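Local coordinates for WbbM protein (Klebsiella pneumoniae, PDB 6U4B) that is a bifunctional glycosyltransferase that polymerises O-antigen and carries a magnesium ion in its family 8-like glycosyltransferase region, at residues Thr409-Asp414 with Pro556-Tyr561; Pro522-Val527 with Leu550-Lys555. One frame throughout, in Å; residues are numbered along the deposited sequence.

Both interactions lie in the glycosyltransferase family 8 range, their centres about 9 Å apart, and interaction 2 is nested inside the long loop that interaction 1 closes. Helix 543-554, part of interaction 2, leads straight into strand 558-560, the central strand of a small three-stranded sheet in interaction 1. The two meet through probable backbone hydrogen bonds, Lys-557 N to Glu-524 O and His-560 N to Val-527 O, each 2.7 Å. His-560 binds the magnesium ion in interaction 1; interaction 2 lies one strand further from it, on the 527-528 side of strand 558-560, with the side chain of Val-527 about 6 Å from that of His-560 and about 12 Å from the ion.

Interaction 1: residues Thr409-Asp414 with Pro556-Tyr561; sequences TVVKAD and PKMIHY. With MG (magnesium ion), chain C.
Thr-409 and His-560 form a non-hydrogen-bonded antiparallel pair, with Thr-409 CG2 lying obliquely 3.6 Å from CD2 of the imidazole. With CG anti to the backbone N (chi1 -164°), the His-560 ring is held from two sides: NE2 binds the magnesium ion at 2.1 Å and ND1 bonds to Asn-526 OD1. Asp-406 and Asp-408 also bind the ion, as a DxD motif does in GT-A glycosyltransferases. Met-558, bent at chi2, lays SD 3.6 Å from Thr-409 CG2. Val-410 and Ile-559 are the hydrogen-bonded pair: Ile-559 N gives a nearly straight 2.8 Å bond to Val-410 O, and Val-410 N answers to Ile-559 O. On their face of the sheet, Val-410 CG2 meets the edge of the Tyr-561 ring, 3.8 Å from CE1, while Tyr-561 OH bonds to Phe-575 O. A third bond, Lys-412 N to Lys-557 O (2.8 Å), comes from above the carbonyl plane. Lys-412 folds at chi2 and chi3 (-78° and -68°), bringing CD 3.9 Å from Ile-559 CD1 before NZ reaches Asp-578 in a salt bridge. Helix 313-325 packs on Thr-409 and Val-411, helix 576-583 on Val-410, Ile-559 and Tyr-561, and strand 527-528 flanks 558-560 opposite 409-411.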
loop_
_atom_site.group_PDB
_atom_site.type_symbol
_atom_site.label_atom_id
_atom_site.label_comp_id
_atom_site.label_asym_id
_atom_site.label_seq_id
_atom_site.Cartn_x
_atom_site.Cartn_y
_atom_site.Cartn_z
ATOM N N THR A 409 -8.032 18.039 9.123
ATOM C CA THR A 409 -7.248 17.463 10.205
ATOM C C THR A 409 -6.914 16.012 9.881
ATOM O O THR A 409 -7.507 15.398 8.992
ATOM C CB THR A 409 -8.001 17.514 11.544
ATOM O OG1 THR A 409 -9.158 16.671 11.468
ATOM C CG2 THR A 409 -8.436 18.940 11.880
ATOM N N VAL A 410 -5.945 15.474 10.619
ATOM C CA VAL A 410 -5.735 14.037 10.744
ATOM C C VAL A 410 -5.488 13.741 12.215
ATOM O O VAL A 410 -4.852 14.535 12.917
ATOM C CB VAL A 410 -4.561 13.517 9.878
ATOM C CG1 VAL A 410 -4.850 13.693 8.391
ATOM C CG2 VAL A 410 -3.248 14.189 10.260
ATOM N N VAL A 411 -6.002 12.612 12.690
ATOM C CA VAL A 411 -5.805 12.213 14.076
ATOM C C VAL A 411 -4.616 11.268 14.154
ATOM O O VAL A 411 -4.295 10.548 13.200
ATOM C CB VAL A 411 -7.071 11.569 14.680
ATOM C CG1 VAL A 411 -8.261 12.508 14.528
ATOM C CG2 VAL A 411 -7.351 10.226 14.033
ATOM N N LYS A 412 -3.938 11.292 15.302
ATOM C CA LYS A 412 -2.850 10.368 15.598
ATOM C C LYS A 412 -3.185 9.467 16.777
ATOM O O LYS A 412 -2.287 8.815 17.324
ATOM C CB LYS A 412 -1.555 11.136 15.880
ATOM C CG LYS A 412 -1.201 12.178 14.830
ATOM C CD LYS A 412 -0.600 11.541 13.589
ATOM C CE LYS A 412 0.764 10.946 13.889
ATOM N NZ LYS A 412 1.444 10.476 12.653
ATOM N N ALA A 413 -4.452 9.416 17.184
ATOM C CA ALA A 413 -4.849 8.670 18.366
ATOM C C ALA A 413 -6.316 8.286 18.245
ATOM O O ALA A 413 -7.040 8.765 17.369
ATOM C CB ALA A 413 -4.606 9.481 19.646
ATOM N N ASP A 414 -6.744 7.404 19.143
ATOM C CA ASP A 414 -8.137 6.984 19.201
ATOM C C ASP A 414 -9.010 8.160 19.629
ATOM O O ASP A 414 -8.829 8.708 20.721
ATOM C CB ASP A 414 -8.276 5.813 20.174
ATOM C CG ASP A 414 -9.705 5.314 20.305
ATOM O OD1 ASP A 414 -10.581 5.749 19.529
ATOM O OD2 ASP A 414 -9.949 4.475 21.199
ATOM N N PRO A 556 1.592 14.924 18.848
ATOM C CA PRO A 556 0.207 15.370 18.661
ATOM C C PRO A 556 -0.761 14.202 18.679
ATOM O O PRO A 556 -0.431 13.080 18.287
ATOM C CB PRO A 556 0.226 16.046 17.282
ATOM C CG PRO A 556 1.679 16.233 16.947
ATOM C CD PRO A 556 2.394 15.113 17.630
ATOM N N LYS A 557 -1.975 14.479 19.156
ATOM C CA LYS A 557 -3.069 13.530 19.020
ATOM C C LYS A 557 -4.015 13.891 17.885
ATOM O O LYS A 557 -4.706 13.004 17.366
ATOM C CB LYS A 557 -3.839 13.414 20.340
ATOM C CG LYS A 557 -2.994 12.801 21.447
ATOM C CD LYS A 557 -3.802 12.454 22.682
ATOM C CE LYS A 557 -2.950 11.678 23.676
ATOM N NZ LYS A 557 -3.630 11.494 24.987
ATOM N N MET A 558 -4.045 15.161 17.484
ATOM C CA MET A 558 -4.726 15.580 16.266
ATOM C C MET A 558 -3.934 16.730 15.667
ATOM O O MET A 558 -3.546 17.656 16.383
ATOM C CB MET A 558 -6.178 16.001 16.539
ATOM C CG MET A 558 -6.923 16.522 15.311
ATOM S SD MET A 558 -6.688 18.285 14.975
ATOM C CE MET A 558 -8.055 19.002 15.890
ATOM N N ILE A 559 -3.707 16.666 14.361
ATOM C CA ILE A 559 -2.967 17.685 13.630
ATOM C C ILE A 559 -3.970 18.509 12.837
ATOM O O ILE A 559 -4.760 17.960 12.062
ATOM C CB ILE A 559 -1.913 17.054 12.709
ATOM C CG1 ILE A 559 -0.900 16.265 13.538
ATOM C CG2 ILE A 559 -1.232 18.120 11.869
ATOM C CD1 ILE A 559 -0.049 15.307 12.730
ATOM N N HIS A 560 -3.949 19.823 13.033
ATOM C CA HIS A 560 -4.901 20.728 12.404
ATOM C C HIS A 560 -4.176 21.510 11.315
ATOM O O HIS A 560 -3.321 22.352 11.611
ATOM C CB HIS A 560 -5.523 21.665 13.438
ATOM C CG HIS A 560 -6.765 22.349 12.961
ATOM N ND1 HIS A 560 -7.538 23.145 13.778
ATOM C CD2 HIS A 560 -7.371 22.352 11.749
ATOM C CE1 HIS A 560 -8.567 23.609 13.091
ATOM N NE2 HIS A 560 -8.489 23.143 11.858
ATOM N N TYR A 561 -4.527 21.244 10.057
ATOM C CA TYR A 561 -3.931 21.976 8.947
ATOM C C TYR A 561 -4.689 23.268 8.683
ATOM O O TYR A 561 -5.034 23.576 7.537
ATOM C CB TYR A 561 -3.886 21.110 7.693
ATOM C CG TYR A 561 -3.118 19.832 7.899
ATOM C CD1 TYR A 561 -3.774 18.655 8.222
ATOM C CD2 TYR A 561 -1.733 19.808 7.808
ATOM C CE1 TYR A 561 -3.075 17.484 8.428
ATOM C CE2 TYR A 561 -1.024 18.642 8.010
ATOM C CZ TYR A 561 -1.703 17.484 8.319
ATOM O OH TYR A 561 -1.007 16.319 8.522
HETATM MG MG MG C . -9.849 23.804 10.460
#

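Interaction 2: residues Pro522-Val527 with Leu550-Lys555; sequences PLEWNV and LAARKK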
loop_
_atom_site.group_PDB
_atom_site.type_symbol
_atom_site.label_atom_id
_atom_site.label_comp_id
_atom_site.label_asym_id
_atom_site.label_seq_id
_atom_site.Cartn_x
_atom_site.Cartn_y
_atom_site.Cartn_z
ATOM N N PRO A 522 -6.372 19.101 26.526
ATOM C CA PRO A 522 -4.951 19.421 26.359
ATOM C C PRO A 522 -4.623 19.770 24.915
ATOM O O PRO A 522 -5.288 19.329 23.974
ATOM C CB PRO A 522 -4.237 18.139 26.809
ATOM C CG PRO A 522 -5.276 17.066 26.749
ATOM C CD PRO A 522 -6.582 17.740 27.044
ATOM N N LEU A 523 -3.577 20.583 24.752
ATOM C CA LEU A 523 -3.230 21.129 23.444
ATOM C C LEU A 523 -2.845 20.045 22.442
ATOM O O LEU A 523 -2.867 20.302 21.233
ATOM C CB LEU A 523 -2.094 22.143 23.603
ATOM C CG LEU A 523 -1.667 22.990 22.405
ATOM C CD1 LEU A 523 -2.859 23.667 21.749
ATOM C CD2 LEU A 523 -0.653 24.021 22.864
ATOM N N GLU A 524 -2.502 18.842 22.913
ATOM C CA GLU A 524 -2.150 17.752 22.009
ATOM C C GLU A 524 -3.301 17.364 21.089
ATOM O O GLU A 524 -3.068 16.716 20.063
ATOM C CB GLU A 524 -1.698 16.522 22.803
ATOM C CG GLU A 524 -0.357 16.667 23.516
ATOM C CD GLU A 524 -0.423 17.566 24.739
ATOM O OE1 GLU A 524 0.530 18.343 24.958
ATOM O OE2 GLU A 524 -1.426 17.492 25.478
ATOM N N TRP A 525 -4.531 17.742 21.428
ATOM C CA TRP A 525 -5.704 17.367 20.651
ATOM C C TRP A 525 -6.058 18.376 19.565
ATOM O O TRP A 525 -7.044 18.170 18.849
ATOM C CB TRP A 525 -6.906 17.157 21.578
ATOM C CG TRP A 525 -6.996 15.755 22.087
ATOM C CD1 TRP A 525 -6.801 15.328 23.369
ATOM C CD2 TRP A 525 -7.284 14.584 21.314
ATOM N NE1 TRP A 525 -6.957 13.963 23.442
ATOM C CE2 TRP A 525 -7.254 13.483 22.193
ATOM C CE3 TRP A 525 -7.565 14.361 19.962
ATOM C CZ2 TRP A 525 -7.498 12.180 21.765
ATOM C CZ3 TRP A 525 -7.806 13.066 19.538
ATOM C CH2 TRP A 525 -7.771 11.992 20.437
ATOM N N ASN A 526 -5.284 19.450 19.419
ATOM C CA ASN A 526 -5.535 20.432 18.371
ATOM C C ASN A 526 -4.246 21.168 18.027
ATOM O O ASN A 526 -4.111 22.363 18.307
ATOM C CB ASN A 526 -6.621 21.420 18.806
ATOM C CG ASN A 526 -7.236 22.166 17.636
ATOM O OD1 ASN A 526 -6.617 22.322 16.584
ATOM N ND2 ASN A 526 -8.466 22.633 17.818
ATOM N N VAL A 527 -3.300 20.469 17.408
ATOM C CA VAL A 527 -1.973 21.012 17.147
ATOM C C VAL A 527 -1.973 21.640 15.758
ATOM O O VAL A 527 -2.125 20.945 14.750
ATOM C CB VAL A 527 -0.893 19.931 17.271
ATOM C CG1 VAL A 527 0.488 20.511 16.983
ATOM C CG2 VAL A 527 -0.930 19.306 18.659
ATOM N N LEU A 550 5.225 23.721 22.083
ATOM C CA LEU A 550 6.359 22.913 21.642
ATOM C C LEU A 550 6.214 21.465 22.089
ATOM O O LEU A 550 6.541 20.541 21.334
ATOM C CB LEU A 550 7.665 23.509 22.166
ATOM C CG LEU A 550 8.041 24.882 21.605
ATOM C CD1 LEU A 550 9.347 25.381 22.215
ATOM C CD2 LEU A 550 8.137 24.822 20.089
ATOM N N ALA A 551 5.723 21.245 23.311
ATOM C CA ALA A 551 5.535 19.880 23.794
ATOM C C ALA A 551 4.425 19.169 23.026
ATOM O O ALA A 551 4.542 17.976 22.720
ATOM C CB ALA A 551 5.233 19.891 25.291
ATOM N N ALA A 552 3.344 19.884 22.704
ATOM C CA ALA A 552 2.240 19.270 21.972
ATOM C C ALA A 552 2.651 18.897 20.553
ATOM O O ALA A 552 2.212 17.867 20.029
ATOM C CB ALA A 552 1.034 20.209 21.951
ATOM N N ARG A 553 3.494 19.716 19.916
ATOM C CA ARG A 553 3.946 19.402 18.564
ATOM C C ARG A 553 4.724 18.094 18.514
ATOM O O ARG A 553 4.704 17.401 17.489
ATOM C CB ARG A 553 4.813 20.535 18.011
ATOM C CG ARG A 553 4.040 21.709 17.451
ATOM C CD ARG A 553 4.981 22.747 16.856
ATOM N NE ARG A 553 5.550 22.333 15.576
ATOM C CZ ARG A 553 4.965 22.540 14.399
ATOM N NH1 ARG A 553 3.787 23.149 14.341
ATOM N NH2 ARG A 553 5.554 22.135 13.281
ATOM N N LYS A 554 5.405 17.736 19.604
ATOM C CA LYS A 554 6.270 16.564 19.596
ATOM C C LYS A 554 5.501 15.249 19.647
ATOM O O LYS A 554 6.030 14.225 19.202
ATOM C CB LYS A 554 7.262 16.640 20.760
ATOM C CG LYS A 554 8.218 17.821 20.652
ATOM C CD LYS A 554 9.246 17.838 21.773
ATOM C CE LYS A 554 10.310 16.775 21.566
ATOM N NZ LYS A 554 11.148 17.056 20.367
ATOM N N LYS A 555 4.272 15.244 20.167
ATOM C CA LYS A 555 3.439 14.040 20.180
ATOM C C LYS A 555 1.976 14.436 20.027
ATOM O O LYS A 555 1.173 14.297 20.957
ATOM C CB LYS A 555 3.662 13.239 21.462
ATOM C CG LYS A 555 3.280 11.776 21.335
ATOM C CD LYS A 555 4.072 11.108 20.219
ATOM C CE LYS A 555 3.553 9.709 19.931
ATOM N NZ LYS A 555 4.257 9.084 18.776
#
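Ala-552 presses its methyl group against Leu-523 and Val-527, joining the last turn of helix 543-554 to a short 3-10 turn that links strands 518-521 and 527-528 of the GT-A-like domain. The turn is closed by its own backbone bonds, Trp-525 N to Pro-522 O and Asn-526 N to Leu-523 O, while the contact with the helix rests on van der Waals packing. Its tight part surrounds Ala-552: CB comes 3.9 Å from Leu-523 CG on one flank and 3.9 Å from Val-527 CG2 on another. Glu-524 closes in as well; a bend at chi2 (73°) curls its chain so that Glu-524 OE1 rests 3.6 Å from both CA and CB of Ala-552, in van der Waals contact only. Val-527 divides its two branches between consecutive helix residues. Val-527 CG1, anti to the backbone N (chi1 179°), crosses the base of Arg-553 at 3.8 Å from Arg-553 CG. The arginine then bends at chi3 and leaves the contact, its NH2 forming a salt bridge with Asp-574.

The loose side is that of Lys-555. Solvent-exposed, it adds little more than its carbonyl, with Lys-555 O 3.8 Å from Glu-524 CG, and its ammonium end leads away. Beyond, the helix faces the second subunit, where Lys-554 NZ bonds to Ala-55 O and Asn-56 OD1 of that chain and Ala-551 packs on its Phe-74. Back at the tight end, Val-527 CG2 also sits 3.7 Å from Ala-552 O, the carbonyl oxygen that accepts a weak bond from Lys-555 N.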